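PTS EIIA type-4 domain-containing protein (Streptococcus agalactiae NEM316, PDB 4TKZ) probably carries phosphoryl groups as the cytoplasmic EIIA component of a mannose-type sugar phosphotransferase system. Local coordinates at residues 37-41 / 42-46; 107-110 / 111-115; 6-10 / 11-15. All blocks are in the same frame, centred on the assembly; numbering follows the deposited sequence.

From the N terminus, contact 3 (6-10 / 11-15) comes first: it closes the tight turn from strand 3-9, which has a strand on each side within the parallel sheet, into helix 12-24. Contact 1 (37-41 / 42-46) follows after strand 30-35 and starts helix 41-52. Contact 2 (107-110 / 111-115) lies far along the chain, where the loop after helix 93-102 turns into helix 110-122. The three run in series without nesting or crossing. Contacts 1 and 3 touch, V44 CG1 lying 3.8 Å from V7 CG1, so helix 41-52 packs on strand 3-9. Contact 2 is on the opposite side of the chain's centre from both, its centre about 28 Å from that of contact 1.

Contact 1: residues 37-41 / 42-46; sequences AGMSS and NDVRV
S40 and D43 clasp each other in a capping box at the start of helix 41-52, each side chain bonded to the other's backbone N-H. The S40 N-H points almost straight at D43 OD2 (2.9 Å, 173°), although it reaches the oxygen from above the carboxylate plane. In return D43 N donates to S40 OG at 3.1 Å, the capping bond proper. The serine can accept it because chi1 of 72° sets OG between its own backbone N and carbonyl carbon, turned toward the first turn of the helix. The D43 carboxylate for its part folds back over the N-cap residue. It also stands near the amino end of the helix, where the dipole would be expected to stabilise its negative charge.

Around the box the first helical turn takes shape. V44 N makes a weak bond to S40 O, whereas R45 N reaches S41 O at 3.0 Å in the carbonyl plane. The extended R45 side chain leaves the helix outward, to a salt bridge with E79. S41 and V44 lean on V72 of helix 68-76. On the M39 side the packing is apolar: the methionine chain bends near its end, carrying its terminal methyl back to the helix, where CE lies 4.0 Å from D43 CB and 3.9 Å from V44 CG2.

Contact 2: residues 107-110 / 111-115; sequences EHVD and DLVDK
At the start of helix 110-122, the backbone carbonyls of H108 and V109 accept from the first amides, and a water bridges H108 and D111. H108 O accepts from D111 N at 3.0 Å, the donor standing above the carbonyl plane. The water adds a second link between these residues: it accepts from H108 N at 2.7 Å and donates to D111 OD2 at 2.8 Å. The aspartate reaches it because chi1 of -56° lays the carboxylate beside its own backbone N, facing back toward H108, whose CB is 3.9 Å from OD2. V109 O then takes two donors from different directions, V113 N nearly in line with the carbonyl bond and L112 N from well above its plane (70° out). Both V113 methyls lie against V109 O; CG2 is also 3.2 Å from D110 O. The V109 and V113 side chains cross obliquely, V113 CG1 4.1 Å from V109 CG2.

V109 and V113 both face the sheet, resting on L59 of strand 57-62 and K86 of strand 84-89, and E57 holds V109 N by a hydrogen bond. L112 points elsewhere, toward F106 and R103 in the preceding loop and S102 of helix 93-102.

Contact 3: residues 6-10 / 11-15; sequences IVAHG and NFPDG
H9 to F12 form a type II' beta turn that reverses the chain from strand 3-9 into helix 12-24, with G10 at its second position on positive phi (65°). The turn is closed by a weak bond, F12 N to H9 O at 3.5 Å. From there the helix begins at once: N11 is its N-cap residue, and G15 N returns to N11 O at 2.9 Å. The N11 side chain makes no capping bond and instead runs alongside the first turn, where its ND2 donates to D14 OD2 at 3.2 Å from above the carboxylate plane. D14 OD1 is taken by N34 of strand 30-35.

This is the first junction of the beta-alpha-beta unit formed by strand 3-9, helix 12-24 and strand 30-35. P13, in the first turn of the helix, fills the angle between strand and helix. Its CD packs on A8 CB at 3.7 Å and its CG comes over the strand backbone, 3.5 Å from A8 N. Two residues earlier on the strand, I6 CG2 meets P13 CB at 3.9 Å, the two side chains passing in opposite directions. A8 CB also touches the root of the F12 ring, 3.8 Å from CG. With CG anti to the backbone N (chi1 -176°), F12 swings its ring on beyond A8 toward L91, while its CB stays 3.2 Å from H9 O.

The H9 side chain leaves on the other side of the strand, its ND1 hydrogen-bonded to D63 and its ring against F35. Its place at the end of the first strand and that bond are consistent with the phosphorylated histidine of EIIA relatives. The second subunit reaches the turn as well: S19 of that chain bonds to H9 O, and its S18 to N11 N.

Contact 1: residues 37-41 / 42-46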
loop_
_atom_site.group_PDB
_atom_site.type_symbol
_atom_site.label_atom_id
_atom_site.label_comp_id
_atom_site.label_asym_id
_atom_site.label_seq_id
_atom_site.Cartn_x
_atom_site.Cartn_y
_atom_site.Cartn_z
ATOM N N ALA A 37 -4.081 16.494 -5.731
ATOM C CA ALA A 37 -4.514 17.798 -5.252
ATOM C C ALA A 37 -5.138 18.577 -6.393
ATOM O O ALA A 37 -4.580 18.648 -7.489
ATOM C CB ALA A 37 -3.351 18.571 -4.667
ATOM N N GLY A 38 -6.306 19.148 -6.125
ATOM C CA GLY A 38 -7.038 19.904 -7.122
ATOM C C GLY A 38 -8.256 19.152 -7.616
ATOM O O GLY A 38 -9.209 19.760 -8.106
ATOM N N MET A 39 -8.231 17.828 -7.492
ATOM C CA MET A 39 -9.349 17.011 -7.950
ATOM C C MET A 39 -10.495 16.981 -6.954
ATOM O O MET A 39 -10.282 16.909 -5.737
ATOM C CB MET A 39 -8.902 15.579 -8.228
ATOM C CG MET A 39 -8.341 15.361 -9.607
ATOM S SD MET A 39 -7.686 13.683 -9.721
ATOM C CE MET A 39 -9.190 12.732 -9.848
ATOM N N SER A 40 -11.713 17.040 -7.481
ATOM C CA SER A 40 -12.903 16.924 -6.668
ATOM C C SER A 40 -13.329 15.470 -6.598
ATOM O O SER A 40 -12.836 14.621 -7.347
ATOM C CB SER A 40 -14.048 17.733 -7.282
ATOM O OG SER A 40 -14.530 17.091 -8.451
ATOM N N SER A 41 -14.260 15.192 -5.695
ATOM C CA SER A 41 -14.865 13.871 -5.606
ATOM C C SER A 41 -15.565 13.511 -6.921
ATOM O O SER A 41 -15.467 12.380 -7.396
ATOM C CB SER A 41 -15.826 13.819 -4.415
ATOM O OG SER A 41 -16.495 12.582 -4.339
ATOM N N ASN A 42 -16.268 14.469 -7.524
ATOM C CA ASN A 42 -16.933 14.180 -8.788
ATOM C C ASN A 42 -15.934 13.800 -9.889
ATOM O O ASN A 42 -16.241 12.968 -10.749
ATOM C CB ASN A 42 -17.841 15.345 -9.229
ATOM C CG ASN A 42 -18.798 14.951 -10.342
ATOM O OD1 ASN A 42 -18.587 15.289 -11.507
ATOM N ND2 ASN A 42 -19.844 14.214 -9.990
ATOM N N ASP A 43 -14.743 14.390 -9.852
ATOM C CA ASP A 43 -13.703 14.080 -10.834
ATOM C C ASP A 43 -13.340 12.597 -10.775
ATOM O O ASP A 43 -13.182 11.937 -11.810
ATOM C CB ASP A 43 -12.449 14.915 -10.582
ATOM C CG ASP A 43 -12.635 16.371 -10.928
ATOM O OD1 ASP A 43 -13.495 16.672 -11.784
ATOM O OD2 ASP A 43 -11.909 17.210 -10.348
ATOM N N VAL A 44 -13.216 12.083 -9.553
ATOM C CA VAL A 44 -12.976 10.660 -9.329
ATOM C C VAL A 44 -14.144 9.830 -9.843
ATOM O O VAL A 44 -13.947 8.789 -10.475
ATOM C CB VAL A 44 -12.787 10.346 -7.836
ATOM C CG1 VAL A 44 -12.477 8.871 -7.646
ATOM C CG2 VAL A 44 -11.671 11.178 -7.267
ATOM N N ARG A 45 -15.365 10.289 -9.573
ATOM C CA ARG A 45 -16.546 9.567 -10.024
ATOM C C ARG A 45 -16.590 9.476 -11.541
ATOM O O ARG A 45 -16.903 8.420 -12.085
ATOM C CB ARG A 45 -17.826 10.233 -9.518
ATOM C CG ARG A 45 -19.089 9.535 -9.988
ATOM C CD ARG A 45 -20.289 10.085 -9.245
ATOM N NE ARG A 45 -21.549 9.683 -9.853
ATOM C CZ ARG A 45 -22.339 8.729 -9.375
ATOM N NH1 ARG A 45 -23.480 8.446 -9.992
ATOM N NH2 ARG A 45 -22.005 8.074 -8.272
ATOM N N VAL A 46 -16.268 10.581 -12.211
ATOM C CA VAL A 46 -16.285 10.644 -13.672
ATOM C C VAL A 46 -15.266 9.670 -14.234
ATOM O O VAL A 46 -15.556 8.907 -15.161
ATOM C CB VAL A 46 -15.970 12.068 -14.175
ATOM C CG1 VAL A 46 -15.624 12.058 -15.656
ATOM C CG2 VAL A 46 -17.180 12.977 -13.948
#

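Contact 2: residues 107-110 / 111-115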
loop_
_atom_site.group_PDB
_atom_site.type_symbol
_atom_site.label_atom_id
_atom_site.label_comp_id
_atom_site.label_asym_id
_atom_site.label_seq_id
_atom_site.Cartn_x
_atom_site.Cartn_y
_atom_site.Cartn_z
ATOM N N GLU A 107 -13.851 -16.719 -13.249
ATOM C CA GLU A 107 -14.775 -16.006 -14.117
ATOM C C GLU A 107 -15.271 -14.742 -13.429
ATOM O O GLU A 107 -15.350 -13.674 -14.044
ATOM C CB GLU A 107 -15.972 -16.889 -14.460
ATOM C CG GLU A 107 -15.729 -17.891 -15.572
ATOM C CD GLU A 107 -16.962 -18.074 -16.431
ATOM O OE1 GLU A 107 -16.932 -18.915 -17.356
ATOM O OE2 GLU A 107 -17.963 -17.369 -16.178
ATOM N N HIS A 108 -15.598 -14.871 -12.145
ATOM C CA HIS A 108 -16.249 -13.796 -11.404
ATOM C C HIS A 108 -15.392 -13.224 -10.285
ATOM O O HIS A 108 -14.775 -13.968 -9.530
ATOM C CB HIS A 108 -17.570 -14.292 -10.817
ATOM C CG HIS A 108 -18.591 -14.655 -11.851
ATOM N ND1 HIS A 108 -19.531 -13.759 -12.313
ATOM C CD2 HIS A 108 -18.813 -15.814 -12.514
ATOM C CE1 HIS A 108 -20.293 -14.354 -13.216
ATOM N NE2 HIS A 108 -19.878 -15.601 -13.356
ATOM N N VAL A 109 -15.397 -11.899 -10.171
ATOM C CA VAL A 109 -14.655 -11.201 -9.123
ATOM C C VAL A 109 -15.083 -11.641 -7.711
ATOM O O VAL A 109 -14.282 -11.599 -6.777
ATOM C CB VAL A 109 -14.766 -9.661 -9.286
ATOM C CG1 VAL A 109 -16.199 -9.185 -9.053
ATOM C CG2 VAL A 109 -13.795 -8.946 -8.349
ATOM N N ASP A 110 -16.336 -12.077 -7.560
ATOM C CA ASP A 110 -16.818 -12.588 -6.273
ATOM C C ASP A 110 -15.950 -13.730 -5.743
ATOM O O ASP A 110 -15.700 -13.832 -4.544
ATOM C CB ASP A 110 -18.263 -13.083 -6.386
ATOM C CG ASP A 110 -19.255 -11.959 -6.581
ATOM O OD1 ASP A 110 -18.856 -10.780 -6.479
ATOM O OD2 ASP A 110 -20.446 -12.258 -6.829
ATOM N N ASP A 111 -15.497 -14.591 -6.645
ATOM C CA ASP A 111 -14.746 -15.779 -6.255
ATOM C C ASP A 111 -13.257 -15.475 -6.111
ATOM O O ASP A 111 -12.482 -16.315 -5.659
ATOM C CB ASP A 111 -14.995 -16.900 -7.269
ATOM C CG ASP A 111 -16.474 -17.213 -7.434
ATOM O OD1 ASP A 111 -17.194 -17.196 -6.414
ATOM O OD2 ASP A 111 -16.919 -17.458 -8.579
ATOM N N LEU A 112 -12.869 -14.259 -6.487
ATOM C CA LEU A 112 -11.477 -13.827 -6.399
ATOM C C LEU A 112 -11.194 -13.008 -5.136
ATOM O O LEU A 112 -10.091 -13.065 -4.594
ATOM C CB LEU A 112 -11.075 -13.031 -7.650
ATOM C CG LEU A 112 -9.774 -12.230 -7.616
ATOM C CD1 LEU A 112 -8.558 -13.161 -7.632
ATOM C CD2 LEU A 112 -9.704 -11.219 -8.754
ATOM N N VAL A 113 -12.183 -12.258 -4.660
ATOM C CA VAL A 113 -11.960 -11.327 -3.542
ATOM C C VAL A 113 -11.519 -11.968 -2.231
ATOM O O VAL A 113 -10.746 -11.371 -1.487
ATOM C CB VAL A 113 -13.193 -10.437 -3.252
ATOM C CG1 VAL A 113 -13.307 -9.361 -4.293
ATOM C CG2 VAL A 113 -14.454 -11.273 -3.171
ATOM N N ASP A 114 -12.016 -13.165 -1.942
ATOM C CA ASP A 114 -11.691 -13.827 -0.684
ATOM C C ASP A 114 -10.209 -14.201 -0.605
ATOM O O ASP A 114 -9.584 -14.098 0.449
ATOM C CB ASP A 114 -12.589 -15.049 -0.484
ATOM C CG ASP A 114 -14.051 -14.668 -0.327
ATOM O OD1 ASP A 114 -14.326 -13.593 0.245
ATOM O OD2 ASP A 114 -14.927 -15.430 -0.790
ATOM N N LYS A 115 -9.651 -14.613 -1.735
ATOM C CA LYS A 115 -8.227 -14.923 -1.814
ATOM C C LYS A 115 -7.397 -13.645 -1.713
ATOM O O LYS A 115 -6.324 -13.631 -1.114
ATOM C CB LYS A 115 -7.950 -15.625 -3.138
ATOM C CG LYS A 115 -6.579 -16.222 -3.267
ATOM C CD LYS A 115 -6.603 -17.314 -4.325
ATOM C CE LYS A 115 -7.824 -18.211 -4.139
ATOM N NZ LYS A 115 -7.973 -19.203 -5.238
HETATM O O HOH W 1 -15.620 -17.373 -11.042
#

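Contact 3: residues 6-10 / 11-15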
loop_
_atom_site.group_PDB
_atom_site.type_symbol
_atom_site.label_atom_id
_atom_site.label_comp_id
_atom_site.label_asym_id
_atom_site.label_seq_id
_atom_site.Cartn_x
_atom_site.Cartn_y
_atom_site.Cartn_z
ATOM N N ILE A 6 -7.266 0.773 -9.587
ATOM C CA ILE A 6 -6.665 1.307 -8.376
ATOM C C ILE A 6 -6.997 2.785 -8.213
ATOM O O ILE A 6 -6.626 3.613 -9.064
ATOM C CB ILE A 6 -5.135 1.156 -8.425
ATOM C CG1 ILE A 6 -4.737 -0.310 -8.624
ATOM C CG2 ILE A 6 -4.497 1.683 -7.139
ATOM C CD1 ILE A 6 -3.232 -0.505 -8.865
ATOM N N VAL A 7 -7.693 3.119 -7.127
ATOM C CA VAL A 7 -8.018 4.509 -6.833
ATOM C C VAL A 7 -7.432 4.894 -5.489
ATOM O O VAL A 7 -7.738 4.266 -4.474
ATOM C CB VAL A 7 -9.546 4.740 -6.786
ATOM C CG1 VAL A 7 -9.844 6.224 -6.894
ATOM C CG2 VAL A 7 -10.225 3.962 -7.889
ATOM N N ALA A 8 -6.583 5.919 -5.467
ATOM C CA ALA A 8 -5.944 6.318 -4.217
ATOM C C ALA A 8 -5.469 7.765 -4.237
ATOM O O ALA A 8 -5.334 8.371 -5.298
ATOM C CB ALA A 8 -4.776 5.366 -3.893
ATOM N N HIS A 9 -5.229 8.303 -3.044
ATOM C CA HIS A 9 -4.766 9.672 -2.852
ATOM C C HIS A 9 -3.389 9.929 -3.462
ATOM O O HIS A 9 -2.481 9.095 -3.355
ATOM C CB HIS A 9 -4.699 9.982 -1.352
ATOM C CG HIS A 9 -6.038 10.069 -0.682
ATOM N ND1 HIS A 9 -6.706 8.961 -0.203
ATOM C CD2 HIS A 9 -6.820 11.135 -0.388
ATOM C CE1 HIS A 9 -7.851 9.341 0.338
ATOM N NE2 HIS A 9 -7.940 10.655 0.245
ATOM N N GLY A 10 -3.225 11.100 -4.063
ATOM C CA GLY A 10 -1.970 11.472 -4.690
ATOM C C GLY A 10 -1.645 10.581 -5.867
ATOM O O GLY A 10 -2.550 10.123 -6.571
ATOM N N ASN A 11 -0.354 10.341 -6.086
ATOM C CA ASN A 11 0.084 9.439 -7.138
ATOM C C ASN A 11 0.457 8.049 -6.606
ATOM O O ASN A 11 1.255 7.348 -7.207
ATOM C CB ASN A 11 1.228 10.071 -7.945
ATOM C CG ASN A 11 0.764 11.292 -8.740
ATOM O OD1 ASN A 11 0.973 12.434 -8.330
ATOM N ND2 ASN A 11 0.112 11.050 -9.867
ATOM N N PHE A 12 -0.138 7.678 -5.472
ATOM C CA PHE A 12 -0.115 6.301 -4.943
ATOM C C PHE A 12 -0.449 5.284 -6.046
ATOM O O PHE A 12 0.268 4.303 -6.184
ATOM C CB PHE A 12 -1.104 6.220 -3.756
ATOM C CG PHE A 12 -1.152 4.887 -2.995
ATOM C CD1 PHE A 12 -1.313 3.661 -3.637
ATOM C CD2 PHE A 12 -1.163 4.903 -1.607
ATOM C CE1 PHE A 12 -1.406 2.480 -2.912
ATOM C CE2 PHE A 12 -1.248 3.726 -0.869
ATOM C CZ PHE A 12 -1.373 2.513 -1.524
ATOM N N PRO A 13 -1.535 5.494 -6.825
ATOM C CA PRO A 13 -1.763 4.473 -7.860
ATOM C C PRO A 13 -0.595 4.329 -8.833
ATOM O O PRO A 13 -0.212 3.192 -9.133
ATOM C CB PRO A 13 -3.003 4.997 -8.595
ATOM C CG PRO A 13 -3.753 5.745 -7.536
ATOM C CD PRO A 13 -2.660 6.459 -6.777
ATOM N N ASP A 14 -0.027 5.437 -9.303
ATOM C CA ASP A 14 1.116 5.341 -10.210
ATOM C C ASP A 14 2.280 4.631 -9.555
ATOM O O ASP A 14 2.981 3.855 -10.199
ATOM C CB ASP A 14 1.593 6.725 -10.640
ATOM C CG ASP A 14 0.693 7.357 -11.660
ATOM O OD1 ASP A 14 -0.060 6.621 -12.326
ATOM O OD2 ASP A 14 0.752 8.595 -11.786
ATOM N N GLY A 15 2.497 4.926 -8.276
ATOM C CA GLY A 15 3.624 4.360 -7.560
ATOM C C GLY A 15 3.492 2.864 -7.354
ATOM O O GLY A 15 4.452 2.119 -7.566
#